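Local structure of 1-pyrroline-5-carboxylate dehydrogenase (1UZB) at residues R28-E33 with K113-A118; T119-V124 with V129-D134. The protein probably catalyses the NAD-dependent oxidation of glutamate semialdehyde, the open form of 1-pyrroline-5-carboxylate, to glutamate, as an aldehyde dehydrogenase family member. One frame throughout, in Å; residues are numbered along the deposited sequence.

Helix 113-124 serves both contacts, giving its first half to contact 1 and its second half to contact 2. The two come in series along the chain: after helix 17-32 the chain runs through a four-stranded sheet and two further helices before helix 113-124 comes back against it, whereas contact 2 is closed locally by the short turn into helix 128-149. Their centres are about 10 Å apart, on the same side of the chain's centre, with contact 2 the deeper. The pairs also touch each other, E117 O lying 3.4 Å from A131 CB, and helix 113-124 thus meets both helix 17-32 and helix 128-149, linking the two contacts.

Contact 1. Residues R28-E33 with K113-A118; sequences RRVREE and KRELEA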
loop_
_atom_site.group_PDB
_atom_site.type_symbol
_atom_site.label_atom_id
_atom_site.label_comp_id
_atom_site.label_asym_id
_atom_site.label_seq_id
_atom_site.Cartn_x
_atom_site.Cartn_y
_atom_site.Cartn_z
ATOM N N ARG A 28 -29.670 -30.230 -29.462
ATOM C CA ARG A 28 -29.954 -30.907 -30.716
ATOM C C ARG A 28 -28.675 -31.193 -31.503
ATOM O O ARG A 28 -28.491 -32.302 -32.008
ATOM C CB ARG A 28 -30.941 -30.077 -31.543
ATOM C CG ARG A 28 -32.363 -30.168 -31.014
ATOM C CD ARG A 28 -33.281 -29.105 -31.590
ATOM N NE ARG A 28 -34.651 -29.341 -31.153
ATOM C CZ ARG A 28 -35.563 -28.394 -30.969
ATOM N NH1 ARG A 28 -35.263 -27.120 -31.184
ATOM N NH2 ARG A 28 -36.776 -28.727 -30.556
ATOM N N ARG A 29 -27.782 -30.212 -31.597
ATOM C CA ARG A 29 -26.539 -30.422 -32.330
ATOM C C ARG A 29 -25.653 -31.480 -31.676
ATOM O O ARG A 29 -25.049 -32.298 -32.368
ATOM C CB ARG A 29 -25.773 -29.108 -32.479
ATOM C CG ARG A 29 -26.491 -28.109 -33.364
ATOM C CD ARG A 29 -25.558 -27.016 -33.834
ATOM N NE ARG A 29 -26.251 -26.038 -34.664
ATOM C CZ ARG A 29 -25.644 -25.061 -35.327
ATOM N NH1 ARG A 29 -24.326 -24.934 -35.260
ATOM N NH2 ARG A 29 -26.354 -24.206 -36.051
ATOM N N VAL A 30 -25.571 -31.472 -30.348
ATOM C CA VAL A 30 -24.766 -32.469 -29.653
ATOM C C VAL A 30 -25.348 -33.862 -29.899
ATOM O O VAL A 30 -24.614 -34.804 -30.191
ATOM C CB VAL A 30 -24.713 -32.190 -28.132
ATOM C CG1 VAL A 30 -24.137 -33.392 -27.394
ATOM C CG2 VAL A 30 -23.858 -30.961 -27.866
ATOM N N ARG A 31 -26.668 -33.982 -29.793
ATOM C CA ARG A 31 -27.341 -35.258 -30.011
ATOM C C ARG A 31 -27.124 -35.752 -31.438
ATOM O O ARG A 31 -26.924 -36.945 -31.670
ATOM C CB ARG A 31 -28.842 -35.119 -29.743
ATOM C CG ARG A 31 -29.642 -36.394 -29.979
ATOM C CD ARG A 31 -29.305 -37.469 -28.958
ATOM N NE ARG A 31 -30.025 -38.715 -29.217
ATOM C CZ ARG A 31 -29.775 -39.525 -30.241
ATOM N NH1 ARG A 31 -28.818 -39.226 -31.109
ATOM N NH2 ARG A 31 -30.481 -40.636 -30.399
ATOM N N GLU A 32 -27.164 -34.830 -32.391
ATOM C CA GLU A 32 -26.974 -35.177 -33.795
ATOM C C GLU A 32 -25.526 -35.576 -34.062
ATOM O O GLU A 32 -25.208 -36.145 -35.109
ATOM C CB GLU A 32 -27.382 -33.991 -34.673
ATOM C CG GLU A 32 -28.891 -33.740 -34.667
ATOM C CD GLU A 32 -29.281 -32.371 -35.200
ATOM O OE1 GLU A 32 -30.499 -32.101 -35.295
ATOM O OE2 GLU A 32 -28.383 -31.562 -35.517
ATOM N N GLU A 33 -24.664 -35.293 -33.090
ATOM C CA GLU A 33 -23.240 -35.594 -33.172
ATOM C C GLU A 33 -22.888 -36.921 -32.490
ATOM O O GLU A 33 -21.739 -37.357 -32.522
ATOM C CB GLU A 33 -22.452 -34.446 -32.530
ATOM C CG GLU A 33 -20.947 -34.623 -32.493
ATOM C CD GLU A 33 -20.257 -33.460 -31.808
ATOM O OE1 GLU A 33 -20.572 -33.192 -30.629
ATOM O OE2 GLU A 33 -19.402 -32.813 -32.449
ATOM N N LYS A 113 -19.949 -22.380 -24.606
ATOM C CA LYS A 113 -20.668 -22.711 -23.381
ATOM C C LYS A 113 -21.871 -23.640 -23.543
ATOM O O LYS A 113 -21.946 -24.678 -22.879
ATOM C CB LYS A 113 -21.095 -21.417 -22.681
ATOM C CG LYS A 113 -21.740 -21.607 -21.318
ATOM C CD LYS A 113 -21.547 -20.374 -20.437
ATOM C CE LYS A 113 -22.038 -19.100 -21.103
ATOM N NZ LYS A 113 -21.953 -17.947 -20.168
ATOM N N ARG A 114 -22.809 -23.287 -24.420
ATOM C CA ARG A 114 -23.997 -24.112 -24.609
ATOM C C ARG A 114 -23.659 -25.528 -25.084
ATOM O O ARG A 114 -24.268 -26.506 -24.638
ATOM C CB ARG A 114 -24.956 -23.437 -25.595
ATOM C CG ARG A 114 -25.568 -22.123 -25.097
ATOM C CD ARG A 114 -26.586 -22.342 -23.972
ATOM N NE ARG A 114 -26.031 -22.124 -22.636
ATOM C CZ ARG A 114 -25.776 -20.929 -22.112
ATOM N NH1 ARG A 114 -26.023 -19.826 -22.808
ATOM N NH2 ARG A 114 -25.282 -20.832 -20.884
ATOM N N GLU A 115 -22.688 -25.634 -25.984
ATOM C CA GLU A 115 -22.263 -26.933 -26.497
ATOM C C GLU A 115 -21.704 -27.801 -25.368
ATOM O O GLU A 115 -22.033 -28.983 -25.259
ATOM C CB GLU A 115 -21.184 -26.751 -27.566
ATOM C CG GLU A 115 -20.777 -28.040 -28.257
ATOM C CD GLU A 115 -19.453 -27.918 -28.986
ATOM O OE1 GLU A 115 -19.095 -26.794 -29.398
ATOM O OE2 GLU A 115 -18.771 -28.952 -29.153
ATOM N N LEU A 116 -20.846 -27.215 -24.538
ATOM C CA LEU A 116 -20.254 -27.954 -23.429
ATOM C C LEU A 116 -21.318 -28.373 -22.413
ATOM O O LEU A 116 -21.288 -29.491 -21.905
ATOM C CB LEU A 116 -19.162 -27.115 -22.757
ATOM C CG LEU A 116 -17.907 -26.909 -23.614
ATOM C CD1 LEU A 116 -16.983 -25.912 -22.940
ATOM C CD2 LEU A 116 -17.199 -28.242 -23.829
ATOM N N GLU A 117 -22.263 -27.481 -22.132
ATOM C CA GLU A 117 -23.338 -27.791 -21.196
ATOM C C GLU A 117 -24.172 -28.955 -21.729
ATOM O O GLU A 117 -24.478 -29.895 -20.997
ATOM C CB GLU A 117 -24.238 -26.570 -20.987
ATOM C CG GLU A 117 -23.539 -25.367 -20.363
ATOM C CD GLU A 117 -24.412 -24.130 -20.355
ATOM O OE1 GLU A 117 -25.477 -24.152 -21.007
ATOM O OE2 GLU A 117 -24.032 -23.131 -19.706
ATOM N N ALA A 118 -24.525 -28.891 -23.012
ATOM C CA ALA A 118 -25.320 -29.939 -23.642
ATOM C C ALA A 118 -24.588 -31.275 -23.617
ATOM O O ALA A 118 -25.208 -32.331 -23.471
ATOM C CB ALA A 118 -25.648 -29.550 -25.078
HETATM O O HOH W 1 -20.185 -30.688 -30.326
#
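The N-terminal helix 17-32 packs by its last turn against the first half of helix 113-124 in this helix-helix contact of an aldehyde dehydrogenase subunit. V30 carries the apolar part with one branch: its CG2 meets the methyl CB of A118 at 3.6 Å and lies 3.7 Å from the carbonyl oxygen E115 O. That branch is anti to V30's own carbonyl carbon, which turns it to the second helix; CG1 goes instead to the ring of Y122. A polar bridge flanks the valine. One water donates through its oxygen O to E33 OE1 at 2.6 Å and, over an unusually short distance, to E115 OE2, spanning two carboxylates whose oxygens OE1 of E33 and OE2 of E115 stay 4.8 Å apart. Their like charges are probably offset by salt bridges to K218 and R36 from E33 and to R112 from E115. Within helix 113-124, R114 grips E117 side-on, R114 NE to E117 OE1 at 2.7 Å (174° at the hydrogen) and NH2 to OE2 at 2.9 Å. Beyond the contact, A118 also touches L27 of helix 17-32, while L116 and E117 lean on V135 of helix 128-149, leaving helix 113-124 packed between these two helices.

Contact 2. Residues T119-V124 with V129-D134; sequences TLVYEV and VEASAD
Helix segments 119-124 and 129-134 pass with their axes 9.1 Å apart at closest approach and their N-to-C directions 114° from each other, a steep crossing that brings the CA atoms of L120 and A131 to 5.9 Å. The small side chain of A131 permits this approach: its CB sits between two residues of the other helix, 4.1 Å from L120 CB and 4.0 Å from V121 CG2. V121 reaches the methyl with the branch that stands beside its own backbone N (CG1 is anti to that N, chi1 170°). L120 extends further along helix 128-149. Its CD1 lies 3.6 Å from the carbonyl oxygen A131 O and 3.5 Å from D134 CB, its chain slanting across that of the aspartate.

The two segments belong to consecutive helices joined by a short turn, four residues separating them, in which N127 OD1 accepts a hydrogen bond from the backbone N of E130 near the start of the second helix. The same turn supplies K126, whose NZ forms a salt bridge with D134 OD2. The other oxygen, D134 OD1, accepts a hydrogen bond from A188 N, at the start of helix 188-199, so separate partners hold the two ends of the carboxylate and fix its rotation beside the leucine methyls. With CG anti to its backbone N (chi1 -169°), D134 directs this group past L120 CD1, and L120 CD2 lies 4.1 Å from D134 OD2. P186 and V187, in the loop before helix 188-199, touch both L120 and D134, while V121 also packs on L27 of helix 17-32.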
loop_
_atom_site.group_PDB
_atom_site.type_symbol
_atom_site.label_atom_id
_atom_site.label_comp_id
_atom_site.label_asym_id
_atom_site.label_seq_id
_atom_site.Cartn_x
_atom_site.Cartn_y
_atom_site.Cartn_z
ATOM N N THR A 119 -23.268 -31.231 -23.756
ATOM C CA THR A 119 -22.480 -32.455 -23.743
ATOM C C THR A 119 -22.525 -33.067 -22.343
ATOM O O THR A 119 -22.572 -34.286 -22.196
ATOM C CB THR A 119 -21.022 -32.193 -24.175
ATOM O OG1 THR A 119 -21.018 -31.572 -25.466
ATOM C CG2 THR A 119 -20.250 -33.501 -24.263
ATOM N N LEU A 120 -22.528 -32.222 -21.316
ATOM C CA LEU A 120 -22.610 -32.704 -19.936
ATOM C C LEU A 120 -23.973 -33.341 -19.678
ATOM O O LEU A 120 -24.079 -34.357 -18.989
ATOM C CB LEU A 120 -22.406 -31.550 -18.950
ATOM C CG LEU A 120 -20.976 -31.032 -18.790
ATOM C CD1 LEU A 120 -20.994 -29.786 -17.921
ATOM C CD2 LEU A 120 -20.097 -32.108 -18.167
ATOM N N VAL A 121 -25.019 -32.723 -20.216
ATOM C CA VAL A 121 -26.370 -33.239 -20.057
ATOM C C VAL A 121 -26.437 -34.678 -20.565
ATOM O O VAL A 121 -26.906 -35.576 -19.864
ATOM C CB VAL A 121 -27.386 -32.372 -20.844
ATOM C CG1 VAL A 121 -28.747 -33.052 -20.876
ATOM C CG2 VAL A 121 -27.500 -30.992 -20.202
ATOM N N TYR A 122 -25.951 -34.893 -21.784
ATOM C CA TYR A 122 -25.979 -36.218 -22.390
ATOM C C TYR A 122 -24.948 -37.222 -21.895
ATOM O O TYR A 122 -25.271 -38.403 -21.754
ATOM C CB TYR A 122 -25.869 -36.103 -23.915
ATOM C CG TYR A 122 -27.116 -35.555 -24.568
ATOM C CD1 TYR A 122 -27.086 -34.362 -25.289
ATOM C CD2 TYR A 122 -28.335 -36.224 -24.447
ATOM C CE1 TYR A 122 -28.242 -33.848 -25.872
ATOM C CE2 TYR A 122 -29.493 -35.719 -25.024
ATOM C CZ TYR A 122 -29.437 -34.532 -25.734
ATOM O OH TYR A 122 -30.585 -34.029 -26.303
ATOM N N GLU A 123 -23.723 -36.777 -21.618
ATOM C CA GLU A 123 -22.693 -37.719 -21.187
ATOM C C GLU A 123 -22.700 -38.122 -19.714
ATOM O O GLU A 123 -22.405 -39.278 -19.394
ATOM C CB GLU A 123 -21.290 -37.219 -21.553
ATOM C CG GLU A 123 -20.253 -38.337 -21.443
ATOM C CD GLU A 123 -18.856 -37.938 -21.888
ATOM O OE1 GLU A 123 -18.078 -38.852 -22.247
ATOM O OE2 GLU A 123 -18.529 -36.730 -21.868
ATOM N N VAL A 124 -23.015 -37.186 -18.818
ATOM C CA VAL A 124 -23.039 -37.521 -17.397
ATOM C C VAL A 124 -24.379 -37.298 -16.696
ATOM O O VAL A 124 -24.476 -37.420 -15.477
ATOM C CB VAL A 124 -21.909 -36.802 -16.606
ATOM C CG1 VAL A 124 -20.550 -37.243 -17.137
ATOM C CG2 VAL A 124 -22.063 -35.299 -16.703
ATOM N N VAL A 129 -29.279 -26.600 -15.439
ATOM C CA VAL A 129 -28.562 -25.680 -14.561
ATOM C C VAL A 129 -27.307 -26.293 -13.943
ATOM O O VAL A 129 -26.312 -25.595 -13.741
ATOM C CB VAL A 129 -29.491 -25.108 -13.463
ATOM C CG1 VAL A 129 -30.663 -24.381 -14.108
ATOM C CG2 VAL A 129 -29.971 -26.221 -12.548
ATOM N N GLU A 130 -27.340 -27.588 -13.637
ATOM C CA GLU A 130 -26.151 -28.235 -13.091
ATOM C C GLU A 130 -25.062 -28.185 -14.166
ATOM O O GLU A 130 -23.887 -27.958 -13.867
ATOM C CB GLU A 130 -26.451 -29.689 -12.713
ATOM C CG GLU A 130 -27.301 -29.872 -11.452
ATOM C CD GLU A 130 -26.619 -29.381 -10.178
ATOM O OE1 GLU A 130 -25.372 -29.428 -10.100
ATOM O OE2 GLU A 130 -27.336 -28.968 -9.241
ATOM N N ALA A 131 -25.454 -28.388 -15.422
ATOM C CA ALA A 131 -24.500 -28.344 -16.524
ATOM C C ALA A 131 -23.928 -26.932 -16.682
ATOM O O ALA A 131 -22.723 -26.761 -16.855
ATOM C CB ALA A 131 -25.172 -28.790 -17.822
ATOM N N SER A 132 -24.790 -25.921 -16.614
ATOM C CA SER A 132 -24.327 -24.545 -16.761
ATOM C C SER A 132 -23.370 -24.157 -15.633
ATOM O O SER A 132 -22.369 -23.479 -15.868
ATOM C CB SER A 132 -25.516 -23.584 -16.794
ATOM O OG SER A 132 -25.089 -22.254 -17.009
ATOM N N ALA A 133 -23.668 -24.587 -14.412
ATOM C CA ALA A 133 -22.804 -24.267 -13.280
ATOM C C ALA A 133 -21.419 -24.886 -13.457
ATOM O O ALA A 133 -20.410 -24.279 -13.105
ATOM C CB ALA A 133 -23.435 -24.763 -11.980
ATOM N N ASP A 134 -21.386 -26.094 -14.011
ATOM C CA ASP A 134 -20.147 -26.833 -14.242
ATOM C C ASP A 134 -19.255 -26.055 -15.216
ATOM O O ASP A 134 -18.101 -25.750 -14.911
ATOM C CB ASP A 134 -20.499 -28.220 -14.810
ATOM C CG ASP A 134 -19.318 -29.179 -14.846
ATOM O OD1 ASP A 134 -18.210 -28.767 -15.244
ATOM O OD2 ASP A 134 -19.515 -30.366 -14.500
#